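Local coordinates for protein acetylxylan esterase A (PDB 5X6S) that removes acetyl groups from the backbone of acetylated xylans, as a secreted serine esterase of carbohydrate esterase family 1 with an alpha/beta-hydrolase fold, at residues 93-96 and 97-100; 126-129 and 130-134; 201-204 and 205-208; 143-147 and 148-152. One frame throughout, in Å; residues are numbered along the deposited sequence.

Contact 1 of 4, residues 93-96 and 97-100; sequences NSIA and NMVT
Asn-97 sits one helical turn beyond Asn-93, and its N donates to Asn-93 O at 3.1 Å with an N-H...O angle of 159°. The two side-chain amides lie on the same flank, turned 51° against each other, with Asn-93 ND2 and Asn-97 ND2 3.7 Å apart. Two N-H donors this far apart make a packing contact, and each amide finds its partner in a loop: Asn-97 ND2 gives to Asp-12 O, Asn-93 OD1 accepts from Gly-89 N. Met-98 N bonds to Ser-94 O. Its side chain runs back along the helix because CG is anti to the carbonyl carbon (chi1 -65°) and the thioether is extended beyond it, which brings CE to 4.3 Å from Ile-95 CG1. Ile-95 and Met-98 both touch Pro-67 of strand 63-68. Val-99 N reaches Ile-95 O at 3.2 Å, while Val-99 CG2 lies 3.7 Å from that same oxygen. At Thr-100 the N bonds to Ala-96 O, and the side chain packs on Ile-103 of the second subunit. Four i to i+4 bonds thus serve the carbonyls of 93-96 and N-H groups of 97-100, leaving an apolar flank for the sheet and a polar one for the loops.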
ATOM      1  N   ASN A  93       1.742 -16.125   2.233  1.00 16.11           N
ATOM      2  CA  ASN A  93       1.540 -15.408   3.478  1.00 15.60           C
ATOM      3  C   ASN A  93       2.886 -15.175   4.205  1.00 15.13           C
ATOM      4  O   ASN A  93       3.149 -14.113   4.690  1.00 15.29           O
ATOM      5  CB  ASN A  93       0.562 -16.162   4.366  1.00 16.95           C
ATOM      6  CG  ASN A  93      -0.221 -15.280   5.340  1.00 15.71           C
ATOM      7  OD1 ASN A  93      -1.327 -15.620   5.704  1.00 17.52           O
ATOM      8  ND2 ASN A  93       0.330 -14.166   5.725  1.00 12.35           N
ATOM      9  N   SER A  94       3.724 -16.196   4.235  1.00 14.75           N
ATOM     10  CA  SER A  94       5.029 -16.064   4.793  1.00 15.09           C
ATOM     11  C   SER A  94       5.848 -14.986   4.107  1.00 14.42           C
ATOM     12  O   SER A  94       6.459 -14.159   4.787  1.00 13.65           O
ATOM     13  CB  SER A  94       5.747 -17.416   4.733  1.00 15.83           C
ATOM     14  OG  SER A  94       5.154 -18.318   5.671  1.00 17.57           O
ATOM     15  N   ILE A  95       5.862 -14.993   2.769  1.00 13.23           N
ATOM     16  CA  ILE A  95       6.604 -14.004   2.008  1.00 13.50           C
ATOM     17  C   ILE A  95       6.097 -12.593   2.329  1.00 12.81           C
ATOM     18  O   ILE A  95       6.891 -11.643   2.512  1.00 14.24           O
ATOM     19  CB  ILE A  95       6.538 -14.298   0.481  1.00 13.20           C
ATOM     20  CG1 ILE A  95       7.269 -15.629   0.175  1.00 15.11           C
ATOM     21  CG2 ILE A  95       7.176 -13.160  -0.308  1.00 12.94           C
ATOM     22  CD1 ILE A  95       7.144 -16.043  -1.289  1.00 14.23           C
ATOM     23  N   ALA A  96       4.787 -12.443   2.431  1.00 13.24           N
ATOM     24  CA  ALA A  96       4.171 -11.176   2.817  1.00 12.94           C
ATOM     25  C   ALA A  96       4.744 -10.659   4.145  1.00 14.28           C
ATOM     26  O   ALA A  96       5.102  -9.467   4.260  1.00 14.97           O
ATOM     27  CB  ALA A  96       2.691 -11.332   2.928  1.00 14.75           C
ATOM     28  N   ASN A  97       4.834 -11.538   5.139  1.00 14.12           N
ATOM     29  CA  ASN A  97       5.371 -11.202   6.440  1.00 15.39           C
ATOM     30  C   ASN A  97       6.852 -10.821   6.433  1.00 14.93           C
ATOM     31  O   ASN A  97       7.317  -9.965   7.228  1.00 16.86           O
ATOM     32  CB  ASN A  97       5.031 -12.315   7.439  1.00 15.73           C
ATOM     33  CG  ASN A  97       3.551 -12.437   7.707  1.00 17.63           C
ATOM     34  OD1 ASN A  97       2.795 -11.495   7.471  1.00 18.50           O
ATOM     35  ND2 ASN A  97       3.108 -13.611   8.158  1.00 16.86           N
ATOM     36  N   MET A  98       7.630 -11.414   5.536  1.00 15.31           N
ATOM     37  CA  MET A  98       9.022 -11.017   5.348  1.00 15.16           C
ATOM     38  C   MET A  98       9.095  -9.555   4.905  1.00 15.52           C
ATOM     39  O   MET A  98       9.970  -8.779   5.355  1.00 15.13           O
ATOM     40  CB  MET A  98       9.672 -11.860   4.263  1.00 15.07           C
ATOM     41  CG  MET A  98       9.796 -13.301   4.588  1.00 15.08           C
ATOM     42  SD  MET A  98      10.477 -14.283   3.244  1.00 16.32           S
ATOM     43  CE  MET A  98       9.885 -15.902   3.632  1.00 14.16           C
ATOM     44  N   VAL A  99       8.200  -9.186   3.995  1.00 14.50           N
ATOM     45  CA  VAL A  99       8.097  -7.824   3.537  1.00 15.07           C
ATOM     46  C   VAL A  99       7.834  -6.855   4.675  1.00 15.04           C
ATOM     47  O   VAL A  99       8.560  -5.861   4.855  1.00 13.69           O
ATOM     48  CB  VAL A  99       7.087  -7.686   2.363  1.00 14.63           C
ATOM     49  CG1 VAL A  99       6.716  -6.215   2.112  1.00 14.54           C
ATOM     50  CG2 VAL A  99       7.668  -8.311   1.140  1.00 15.36           C
ATOM     51  N   THR A 100       6.774  -7.116   5.446  1.00 15.69           N
ATOM     52  CA  THR A 100       6.362  -6.155   6.442  1.00 16.68           C
ATOM     53  C   THR A 100       7.393  -6.041   7.553  1.00 15.97           C
ATOM     54  O   THR A 100       7.609  -4.936   8.071  1.00 16.44           O
ATOM     55  CB  THR A 100       4.968  -6.475   6.999  1.00 17.02           C
ATOM     56  OG1 THR A 100       5.021  -7.731   7.690  1.00 17.38           O
ATOM     57  CG2 THR A 100       3.896  -6.473   5.848  1.00 16.35           C
TER

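Contact 2 of 4, residues 126-129 and 130-134; sequences NVMA and ATYPE. With NA (sodium ion), chain G.
Ala-130, Thr-131 and Tyr-132 donate their N-H groups to Asn-126 O, Val-127 O and Met-128 O in i to i+4 sequence, and Tyr-132 is the first residue to leave helical geometry. Val-127 O is gripped twice by Thr-131: the N, at 2.8 Å, lies nearly along the C=O axis, whereas OG1, at 2.7 Å, comes from 45° above the carbonyl plane. That second bond depends on chi1 of 49°, which holds OG1 between the backbone N and the carbonyl carbon; CG2 is left 4.1 Å from Val-127 CG1. Met-128 curls, bent at both chi2 and chi3, and its CE meets Tyr-132 CD2 obliquely at 3.8 Å. The phenol oxygen of Tyr-132 is hydrogen-bonded to Asn-87 N. Beyond the ring, Pro-133 CB packs 3.2 Å from Ala-129 O. Glu-134 O binds a sodium ion at 2.9 Å together with two waters, and Glu-134 O of the second subunit binds the same ion. At the end of helix 120-131, which joins strands 113-118 and 138-142 in a beta-alpha-beta unit, the carbonyls are therefore served unequally: Pro-133, with no hydrogen on its nitrogen, cannot give Ala-129 O the next i to i+4 bond, while Val-127 O takes two from Thr-131, one from the N-H and one from the buried hydroxyl.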
ATOM      1  N   ASN A 126       3.281 -14.193  -9.529  1.00 17.60           N
ATOM      2  CA  ASN A 126       1.905 -13.946  -9.905  1.00 16.41           C
ATOM      3  C   ASN A 126       1.007 -14.160  -8.727  1.00 16.81           C
ATOM      4  O   ASN A 126       0.121 -13.402  -8.518  1.00 18.20           O
ATOM      5  CB  ASN A 126       1.440 -14.785 -11.066  1.00 17.44           C
ATOM      6  CG  ASN A 126       1.945 -14.261 -12.396  1.00 16.00           C
ATOM      7  OD1 ASN A 126       1.899 -13.095 -12.695  1.00 19.36           O
ATOM      8  ND2 ASN A 126       2.483 -15.142 -13.141  1.00 14.28           N
ATOM      9  N   VAL A 127       1.265 -15.186  -7.963  1.00 18.15           N
ATOM     10  CA  VAL A 127       0.455 -15.498  -6.755  1.00 18.00           C
ATOM     11  C   VAL A 127       0.540 -14.350  -5.737  1.00 17.20           C
ATOM     12  O   VAL A 127      -0.495 -13.904  -5.160  1.00 17.02           O
ATOM     13  CB  VAL A 127       0.814 -16.861  -6.145  1.00 17.82           C
ATOM     14  CG1 VAL A 127       0.139 -17.063  -4.774  1.00 19.35           C
ATOM     15  CG2 VAL A 127       0.384 -18.005  -7.067  1.00 17.21           C
ATOM     16  N   MET A 128       1.746 -13.838  -5.516  1.00 17.06           N
ATOM     17  CA  MET A 128       1.949 -12.712  -4.556  1.00 16.45           C
ATOM     18  C   MET A 128       1.196 -11.470  -5.007  1.00 16.19           C
ATOM     19  O   MET A 128       0.631 -10.747  -4.198  1.00 16.38           O
ATOM     20  CB  MET A 128       3.427 -12.352  -4.415  1.00 16.79           C
ATOM     21  CG  MET A 128       4.309 -13.413  -3.691  1.00 15.27           C
ATOM     22  SD  MET A 128       3.677 -13.892  -2.054  1.00 15.83           S
ATOM     23  CE  MET A 128       3.582 -12.262  -1.280  1.00 18.35           C
ATOM     24  N   ALA A 129       1.217 -11.193  -6.309  1.00 16.40           N
ATOM     25  CA  ALA A 129       0.480 -10.052  -6.848  1.00 16.26           C
ATOM     26  C   ALA A 129      -1.035 -10.169  -6.552  1.00 15.95           C
ATOM     27  O   ALA A 129      -1.692  -9.181  -6.296  1.00 18.06           O
ATOM     28  CB  ALA A 129       0.730  -9.919  -8.342  1.00 16.13           C
ATOM     29  N   ALA A 130      -1.568 -11.364  -6.657  1.00 15.97           N
ATOM     30  CA  ALA A 130      -2.991 -11.650  -6.467  1.00 16.20           C
ATOM     31  C   ALA A 130      -3.406 -11.768  -5.006  1.00 16.31           C
ATOM     32  O   ALA A 130      -4.533 -11.386  -4.647  1.00 16.46           O
ATOM     33  CB  ALA A 130      -3.333 -12.929  -7.181  1.00 17.19           C
ATOM     34  N   THR A 131      -2.538 -12.316  -4.167  1.00 16.31           N
ATOM     35  CA  THR A 131      -2.903 -12.597  -2.765  1.00 16.01           C
ATOM     36  C   THR A 131      -2.564 -11.420  -1.833  1.00 16.24           C
ATOM     37  O   THR A 131      -3.306 -11.180  -0.888  1.00 16.85           O
ATOM     38  CB  THR A 131      -2.232 -13.876  -2.221  1.00 16.87           C
ATOM     39  OG1 THR A 131      -0.827 -13.860  -2.516  1.00 15.92           O
ATOM     40  CG2 THR A 131      -2.875 -15.154  -2.802  1.00 15.38           C
ATOM     41  N   TYR A 132      -1.436 -10.728  -2.079  1.00 16.92           N
ATOM     42  CA  TYR A 132      -0.999  -9.528  -1.315  1.00 17.09           C
ATOM     43  C   TYR A 132      -0.784  -8.297  -2.233  1.00 18.52           C
ATOM     44  O   TYR A 132       0.251  -7.647  -2.188  1.00 18.93           O
ATOM     45  CB  TYR A 132       0.218  -9.863  -0.382  1.00 16.79           C
ATOM     46  CG  TYR A 132      -0.141 -11.022   0.475  1.00 16.52           C
ATOM     47  CD1 TYR A 132      -0.750 -10.830   1.719  1.00 18.30           C
ATOM     48  CD2 TYR A 132       0.009 -12.337   0.011  1.00 16.86           C
ATOM     49  CE1 TYR A 132      -1.160 -11.901   2.474  1.00 16.61           C
ATOM     50  CE2 TYR A 132      -0.394 -13.418   0.770  1.00 16.71           C
ATOM     51  CZ  TYR A 132      -1.004 -13.180   1.999  1.00 17.40           C
ATOM     52  OH  TYR A 132      -1.447 -14.249   2.732  1.00 18.47           O
ATOM     53  N   PRO A 133      -1.794  -7.967  -3.099  1.00 20.03           N
ATOM     54  CA  PRO A 133      -1.616  -6.828  -4.035  1.00 18.91           C
ATOM     55  C   PRO A 133      -1.217  -5.516  -3.352  1.00 18.38           C
ATOM     56  O   PRO A 133      -0.459  -4.735  -3.919  1.00 18.54           O
ATOM     57  CB  PRO A 133      -3.004  -6.693  -4.682  1.00 18.62           C
ATOM     58  CG  PRO A 133      -3.951  -7.336  -3.694  1.00 18.69           C
ATOM     59  CD  PRO A 133      -3.164  -8.509  -3.179  1.00 19.18           C
ATOM     60  N   GLU A 134      -1.686  -5.322  -2.114  1.00 18.64           N
ATOM     61  CA  GLU A 134      -1.419  -4.129  -1.293  1.00 17.62           C
ATOM     62  C   GLU A 134       0.047  -3.869  -0.994  1.00 18.35           C
ATOM     63  O   GLU A 134       0.407  -2.749  -0.731  1.00 18.08           O
ATOM     64  CB  GLU A 134      -2.200  -4.184   0.039  1.00 18.23           C
ATOM     65  CG  GLU A 134      -1.722  -5.226   1.092  1.00 18.92           C
ATOM     66  CD  GLU A 134      -2.202  -6.658   0.876  1.00 18.93           C
ATOM     67  OE1 GLU A 134      -2.872  -6.924  -0.152  1.00 18.57           O
ATOM     68  OE2 GLU A 134      -1.916  -7.541   1.731  1.00 18.03           O
TER
HETATM   69 NA    NA G 305       0.326  -0.113   0.571  1.00 29.11          NA
HETATM   70  O   HOH W   1      -1.696  -0.781   1.675  1.00 35.54           O
HETATM   71  O   HOH W   2       2.088   0.043  -0.355  1.00 39.25           O

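Contact 3 of 4, residues 201-204 and 205-208; sequences IDTT and LYPQ
Asp-202 reaches across the turn to Leu-205, and its side chain can be followed outward atom by atom. CB packs 3.3 Å from Leu-205 O. With CG anti to the backbone N (chi1 -163°), the carboxylate swings over the chain that follows, and CG comes to 3.0 Å from Leu-205 O. OD1 takes two backbone donors: Thr-204 N, at 2.9 Å, meets OD1 almost head-on, in line with its C-O bond, while Leu-205 N, at the same length, arrives from 54° above the carboxylate plane. The bond to Thr-204 N, two residues on, defines an Asx turn. OD2 is directed to His-259 ND1, to which it is hydrogen-bonded. The geometry is consistent with the acid of the Ser-His-Asp triad of alpha/beta-hydrolases, placed on the loop after strand 193-199, with Ser-119 as the nucleophile assigned by similarity. The two N-H bonds on OD1 fix the rotation of the carboxylate and leave OD2 for the histidine. Leu-205 O, close to both carboxylate oxygens but unable to bond to either, is taken up by His-198 NE2. Tyr-206 folds back over Thr-203. The CA of Thr-203 stands over one ring face, 3.9 Å from the centroid and 22° off the normal, a CH-pi contact; Asp-202 O lies over that same face, nearer the ring's border than its middle. Near the phenol end, Thr-203 CB is 3.6 Å from Tyr-206 OH. Pro-207 CD comes to 3.3 Å from Asp-202 O.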
ATOM      1  N   ILE A 201      10.092 -20.842 -27.060  1.00 26.90           N
ATOM      2  CA  ILE A 201      10.428 -22.247 -27.191  1.00 25.90           C
ATOM      3  C   ILE A 201      10.609 -22.911 -25.850  1.00 26.07           C
ATOM      4  O   ILE A 201      11.256 -23.968 -25.713  1.00 28.52           O
ATOM      5  CB  ILE A 201      11.616 -22.467 -28.168  1.00 27.97           C
ATOM      6  CG1 ILE A 201      12.878 -21.772 -27.680  1.00 28.26           C
ATOM      7  CG2 ILE A 201      11.225 -21.957 -29.564  1.00 25.58           C
ATOM      8  CD1 ILE A 201      14.159 -22.347 -28.283  1.00 31.91           C
ATOM      9  N   ASP A 202       9.952 -22.339 -24.838  1.00 25.87           N
ATOM     10  CA  ASP A 202       9.897 -22.963 -23.511  1.00 24.05           C
ATOM     11  C   ASP A 202       9.125 -24.286 -23.579  1.00 24.44           C
ATOM     12  O   ASP A 202       7.961 -24.300 -23.958  1.00 26.41           O
ATOM     13  CB  ASP A 202       9.201 -21.988 -22.562  1.00 24.11           C
ATOM     14  CG  ASP A 202       9.442 -22.303 -21.091  1.00 24.88           C
ATOM     15  OD1 ASP A 202       9.541 -23.500 -20.706  1.00 22.86           O
ATOM     16  OD2 ASP A 202       9.537 -21.312 -20.326  1.00 23.45           O
ATOM     17  N   THR A 203       9.761 -25.381 -23.189  1.00 25.00           N
ATOM     18  CA  THR A 203       9.133 -26.686 -23.154  1.00 26.57           C
ATOM     19  C   THR A 203       9.038 -27.240 -21.728  1.00 27.65           C
ATOM     20  O   THR A 203       8.880 -28.435 -21.535  1.00 26.31           O
ATOM     21  CB  THR A 203       9.900 -27.673 -24.084  1.00 28.82           C
ATOM     22  OG1 THR A 203      11.230 -27.845 -23.618  1.00 30.51           O
ATOM     23  CG2 THR A 203       9.951 -27.115 -25.511  1.00 29.18           C
ATOM     24  N   THR A 204       9.170 -26.353 -20.729  1.00 27.73           N
ATOM     25  CA  THR A 204       8.880 -26.677 -19.310  1.00 27.54           C
ATOM     26  C   THR A 204       7.549 -26.031 -18.923  1.00 25.95           C
ATOM     27  O   THR A 204       6.603 -26.708 -18.510  1.00 26.67           O
ATOM     28  CB  THR A 204       9.984 -26.139 -18.384  1.00 27.32           C
ATOM     29  OG1 THR A 204      11.219 -26.787 -18.706  1.00 29.92           O
ATOM     30  CG2 THR A 204       9.652 -26.391 -16.938  1.00 28.48           C
ATOM     31  N   LEU A 205       7.485 -24.716 -19.084  1.00 25.75           N
ATOM     32  CA  LEU A 205       6.246 -23.964 -18.964  1.00 25.38           C
ATOM     33  C   LEU A 205       5.925 -23.408 -20.340  1.00 24.96           C
ATOM     34  O   LEU A 205       6.489 -22.384 -20.786  1.00 24.84           O
ATOM     35  CB  LEU A 205       6.335 -22.829 -17.922  1.00 23.79           C
ATOM     36  CG  LEU A 205       6.807 -23.263 -16.520  1.00 24.45           C
ATOM     37  CD1 LEU A 205       6.823 -22.095 -15.579  1.00 20.82           C
ATOM     38  CD2 LEU A 205       5.969 -24.423 -15.986  1.00 22.11           C
ATOM     39  N   TYR A 206       4.997 -24.102 -21.015  1.00 25.90           N
ATOM     40  CA  TYR A 206       4.718 -23.836 -22.422  1.00 25.95           C
ATOM     41  C   TYR A 206       4.230 -22.419 -22.646  1.00 26.50           C
ATOM     42  O   TYR A 206       3.542 -21.832 -21.794  1.00 26.17           O
ATOM     43  CB  TYR A 206       3.794 -24.931 -23.032  1.00 28.10           C
ATOM     44  CG  TYR A 206       4.577 -26.175 -23.437  1.00 28.37           C
ATOM     45  CD1 TYR A 206       4.995 -27.108 -22.489  1.00 28.06           C
ATOM     46  CD2 TYR A 206       4.940 -26.385 -24.779  1.00 31.74           C
ATOM     47  CE1 TYR A 206       5.748 -28.234 -22.846  1.00 31.59           C
ATOM     48  CE2 TYR A 206       5.678 -27.497 -25.157  1.00 32.19           C
ATOM     49  CZ  TYR A 206       6.089 -28.415 -24.173  1.00 33.70           C
ATOM     50  OH  TYR A 206       6.828 -29.517 -24.525  1.00 34.75           O
ATOM     51  N   PRO A 207       4.588 -21.832 -23.811  1.00 25.68           N
ATOM     52  CA  PRO A 207       4.374 -20.410 -24.038  1.00 25.06           C
ATOM     53  C   PRO A 207       2.917 -19.952 -24.027  1.00 25.31           C
ATOM     54  O   PRO A 207       2.653 -18.738 -23.981  1.00 24.82           O
ATOM     55  CB  PRO A 207       5.012 -20.159 -25.438  1.00 26.75           C
ATOM     56  CG  PRO A 207       5.349 -21.479 -25.987  1.00 25.53           C
ATOM     57  CD  PRO A 207       5.300 -22.509 -24.918  1.00 25.57           C
ATOM     58  N   GLN A 208       1.974 -20.889 -24.116  1.00 24.91           N
ATOM     59  CA  GLN A 208       0.551 -20.540 -23.966  1.00 26.85           C
ATOM     60  C   GLN A 208       0.318 -19.779 -22.628  1.00 24.67           C
ATOM     61  O   GLN A 208      -0.465 -18.790 -22.568  1.00 24.55           O
ATOM     62  CB  GLN A 208      -0.372 -21.790 -24.018  1.00 26.37           C
ATOM     63  CG  GLN A 208      -1.860 -21.398 -23.986  1.00 26.13           C
ATOM     64  CD  GLN A 208      -2.256 -20.635 -25.209  1.00 27.48           C
ATOM     65  OE1 GLN A 208      -1.863 -21.014 -26.310  1.00 32.83           O
ATOM     66  NE2 GLN A 208      -2.992 -19.576 -25.051  1.00 26.81           N
TER

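Contact 4 of 4, residues 143-147 and 148-152; sequences SGVSA and GCFYS. With NAG (2-acetamido-2-deoxy-beta-D-glucopyranose), chain C.
Val-145 presents its CG2 methyl to both Cys-149 and Phe-150. This one methyl lies 3.6 Å from Cys-149 CB and 3.8 Å from Phe-150 CD1. The valine and phenylalanine side chains cross at about a right angle, and the methyl meets the ring obliquely. The ring takes an unusual chi1 of -100°, away from the staggered positions, and it packs edge-to-face with Trp-160. Ser-146 OG is turned to Cys-149 CB at 3.2 Å, a van der Waals contact on the cysteine's flank. Cys-149 has SG anti to its own N (chi1 -163°), the conformation from which the disulfide to Cys-164 is made. The backbone explains how these groups are brought together: Cys-149 N donates to Ser-146 O at 3.0 Å, closing a type II beta turn. Gly-148 holds the position where, at its backbone angles, a CB would be jammed against Ala-147 O. A type I turn from Gly-148 to Tyr-151 overlaps it, its bond from Tyr-151 N to Gly-148 O being weak. On the glycan side, the N-acetylglucosamine O6 donates to Cys-149 O at 2.8 Å, while O3 lies in the plane of the Tyr-151 ring, at its edge, 3.9 Å from CD2. Two overlapping beta turns pinned by a disulfide thus form part of the loop between strand 138-142 and helix 162-165, beside the N-glycan, whose predicted attachment residue is Asn-161.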
ATOM      1  N   SER A 143       9.144 -16.160 -16.907  1.00 17.72           N
ATOM      2  CA  SER A 143       8.754 -17.552 -17.270  1.00 17.49           C
ATOM      3  C   SER A 143       8.007 -18.278 -16.163  1.00 18.26           C
ATOM      4  O   SER A 143       8.532 -19.208 -15.528  1.00 19.00           O
ATOM      5  CB  SER A 143       9.973 -18.375 -17.703  1.00 17.37           C
ATOM      6  OG  SER A 143      10.760 -17.673 -18.669  1.00 19.06           O
ATOM      7  N   GLY A 144       6.788 -17.832 -15.897  1.00 19.94           N
ATOM      8  CA  GLY A 144       5.944 -18.466 -14.902  1.00 20.73           C
ATOM      9  C   GLY A 144       4.628 -18.966 -15.521  1.00 21.24           C
ATOM     10  O   GLY A 144       4.539 -19.204 -16.735  1.00 20.93           O
ATOM     11  N   VAL A 145       3.617 -19.106 -14.678  1.00 21.02           N
ATOM     12  CA  VAL A 145       2.232 -19.400 -15.106  1.00 20.82           C
ATOM     13  C   VAL A 145       1.336 -18.449 -14.342  1.00 22.52           C
ATOM     14  O   VAL A 145       1.758 -17.883 -13.335  1.00 20.70           O
ATOM     15  CB  VAL A 145       1.798 -20.864 -14.887  1.00 20.63           C
ATOM     16  CG1 VAL A 145       2.775 -21.830 -15.530  1.00 19.75           C
ATOM     17  CG2 VAL A 145       1.602 -21.189 -13.415  1.00 20.28           C
ATOM     18  N   SER A 146       0.116 -18.241 -14.859  1.00 22.37           N
ATOM     19  CA  SER A 146      -0.836 -17.258 -14.319  1.00 22.32           C
ATOM     20  C   SER A 146      -1.192 -17.636 -12.863  1.00 20.82           C
ATOM     21  O   SER A 146      -1.027 -18.779 -12.469  1.00 19.26           O
ATOM     22  CB  SER A 146      -2.095 -17.194 -15.188  1.00 21.29           C
ATOM     23  OG  SER A 146      -2.697 -18.491 -15.241  1.00 23.03           O
ATOM     24  N   ALA A 147      -1.646 -16.655 -12.089  1.00 20.17           N
ATOM     25  CA  ALA A 147      -2.034 -16.920 -10.723  1.00 20.34           C
ATOM     26  C   ALA A 147      -3.231 -17.867 -10.743  1.00 20.49           C
ATOM     27  O   ALA A 147      -4.272 -17.585 -11.367  1.00 19.73           O
ATOM     28  CB  ALA A 147      -2.383 -15.618  -9.983  1.00 20.70           C
ATOM     29  N   GLY A 148      -3.068 -19.001 -10.097  1.00 21.00           N
ATOM     30  CA  GLY A 148      -4.106 -20.006  -9.984  1.00 22.60           C
ATOM     31  C   GLY A 148      -4.066 -21.028 -11.099  1.00 23.07           C
ATOM     32  O   GLY A 148      -4.856 -21.929 -11.091  1.00 25.22           O
ATOM     33  N   CYS A 149      -3.118 -20.917 -12.030  1.00 23.67           N
ATOM     34  CA  CYS A 149      -2.903 -21.970 -13.036  1.00 24.26           C
ATOM     35  C   CYS A 149      -2.408 -23.275 -12.410  1.00 24.56           C
ATOM     36  O   CYS A 149      -2.669 -24.373 -12.930  1.00 22.97           O
ATOM     37  CB  CYS A 149      -1.956 -21.450 -14.132  1.00 25.36           C
ATOM     38  SG  CYS A 149      -1.942 -22.402 -15.700  1.00 25.60           S
ATOM     39  N   PHE A 150      -1.697 -23.183 -11.272  1.00 22.01           N
ATOM     40  CA  PHE A 150      -1.234 -24.382 -10.582  1.00 22.98           C
ATOM     41  C   PHE A 150      -2.165 -24.821  -9.473  1.00 21.55           C
ATOM     42  O   PHE A 150      -1.829 -25.734  -8.707  1.00 22.43           O
ATOM     43  CB  PHE A 150       0.211 -24.252 -10.043  1.00 22.66           C
ATOM     44  CG  PHE A 150       1.261 -24.906 -10.909  1.00 22.69           C
ATOM     45  CD1 PHE A 150       1.189 -24.841 -12.315  1.00 22.93           C
ATOM     46  CD2 PHE A 150       2.349 -25.561 -10.328  1.00 23.07           C
ATOM     47  CE1 PHE A 150       2.179 -25.413 -13.103  1.00 22.68           C
ATOM     48  CE2 PHE A 150       3.358 -26.120 -11.114  1.00 23.82           C
ATOM     49  CZ  PHE A 150       3.261 -26.053 -12.519  1.00 23.41           C
ATOM     50  N   TYR A 151      -3.321 -24.193  -9.401  1.00 23.34           N
ATOM     51  CA  TYR A 151      -4.421 -24.695  -8.538  1.00 24.73           C
ATOM     52  C   TYR A 151      -4.431 -26.222  -8.490  1.00 25.66           C
ATOM     53  O   TYR A 151      -4.336 -26.907  -9.527  1.00 25.19           O
ATOM     54  CB  TYR A 151      -5.756 -24.169  -9.063  1.00 26.02           C
ATOM     55  CG  TYR A 151      -6.981 -24.768  -8.425  1.00 27.76           C
ATOM     56  CD1 TYR A 151      -7.473 -24.288  -7.202  1.00 27.77           C
ATOM     57  CD2 TYR A 151      -7.680 -25.816  -9.065  1.00 28.91           C
ATOM     58  CE1 TYR A 151      -8.629 -24.818  -6.637  1.00 27.95           C
ATOM     59  CE2 TYR A 151      -8.813 -26.371  -8.510  1.00 28.77           C
ATOM     60  CZ  TYR A 151      -9.297 -25.885  -7.321  1.00 30.02           C
ATOM     61  OH  TYR A 151     -10.424 -26.464  -6.814  1.00 29.19           O
ATOM     62  N   SER A 152      -4.524 -26.765  -7.281  1.00 26.92           N
ATOM     63  CA  SER A 152      -4.719 -28.200  -7.085  1.00 26.80           C
ATOM     64  C   SER A 152      -6.181 -28.476  -6.739  1.00 26.30           C
ATOM     65  O   SER A 152      -6.707 -27.971  -5.729  1.00 25.34           O
ATOM     66  CB  SER A 152      -3.838 -28.767  -5.986  1.00 26.21           C
ATOM     67  OG  SER A 152      -4.343 -30.008  -5.569  1.00 25.08           O
TER
HETATM   68  C1  NAG C   1      -4.772 -27.849 -12.882  1.00 29.30           C
HETATM   69  C2  NAG C   1      -5.927 -28.433 -12.057  1.00 28.50           C
HETATM   70  C3  NAG C   1      -7.294 -28.056 -12.632  1.00 31.36           C
HETATM   71  C4  NAG C   1      -7.419 -26.549 -12.845  1.00 30.55           C
HETATM   72  C5  NAG C   1      -6.183 -26.018 -13.597  1.00 27.84           C
HETATM   73  C6  NAG C   1      -6.181 -24.505 -13.634  1.00 27.41           C
HETATM   74  C7  NAG C   1      -5.577 -30.619 -11.001  1.00 31.93           C
HETATM   75  C8  NAG C   1      -5.398 -32.088 -11.217  1.00 32.53           C
HETATM   76  N2  NAG C   1      -5.782 -29.872 -12.063  1.00 28.85           N
HETATM   77  O3  NAG C   1      -8.285 -28.552 -11.753  1.00 32.22           O
HETATM   78  O4  NAG C   1      -8.546 -26.146 -13.602  1.00 35.32           O
HETATM   79  O5  NAG C   1      -4.933 -26.450 -13.070  1.00 29.13           O
HETATM   80  O6  NAG C   1      -5.042 -24.099 -14.379  1.00 26.78           O
HETATM   81  O7  NAG C   1      -5.501 -30.167  -9.851  1.00 36.45           O

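Contact 1 on helix 91-106 packs against the end of helix 120-131 and the residue after it, in contact 2: Ala-96 CB lies 3.7 Å from Tyr-132 CD1, and Ile-95 CG2 3.8 Å from Met-128 CE. Contact 2 passes on to contact 4 through a probable hydrogen bond of 2.8 Å from Asn-126 ND2 to Val-145 O, and contact 4 meets contact 3 where Leu-205 CD1 rests 3.4 Å from Ser-143 O. The four therefore run as a chain of touching neighbours, from contact 1 to contact 3, whose centres are about 30 Å apart. Contact 3 is the one nearest the probable catalytic site: the Leu-205 side chain is about 5 Å from that of Ser-119, against about 8 Å for Phe-150.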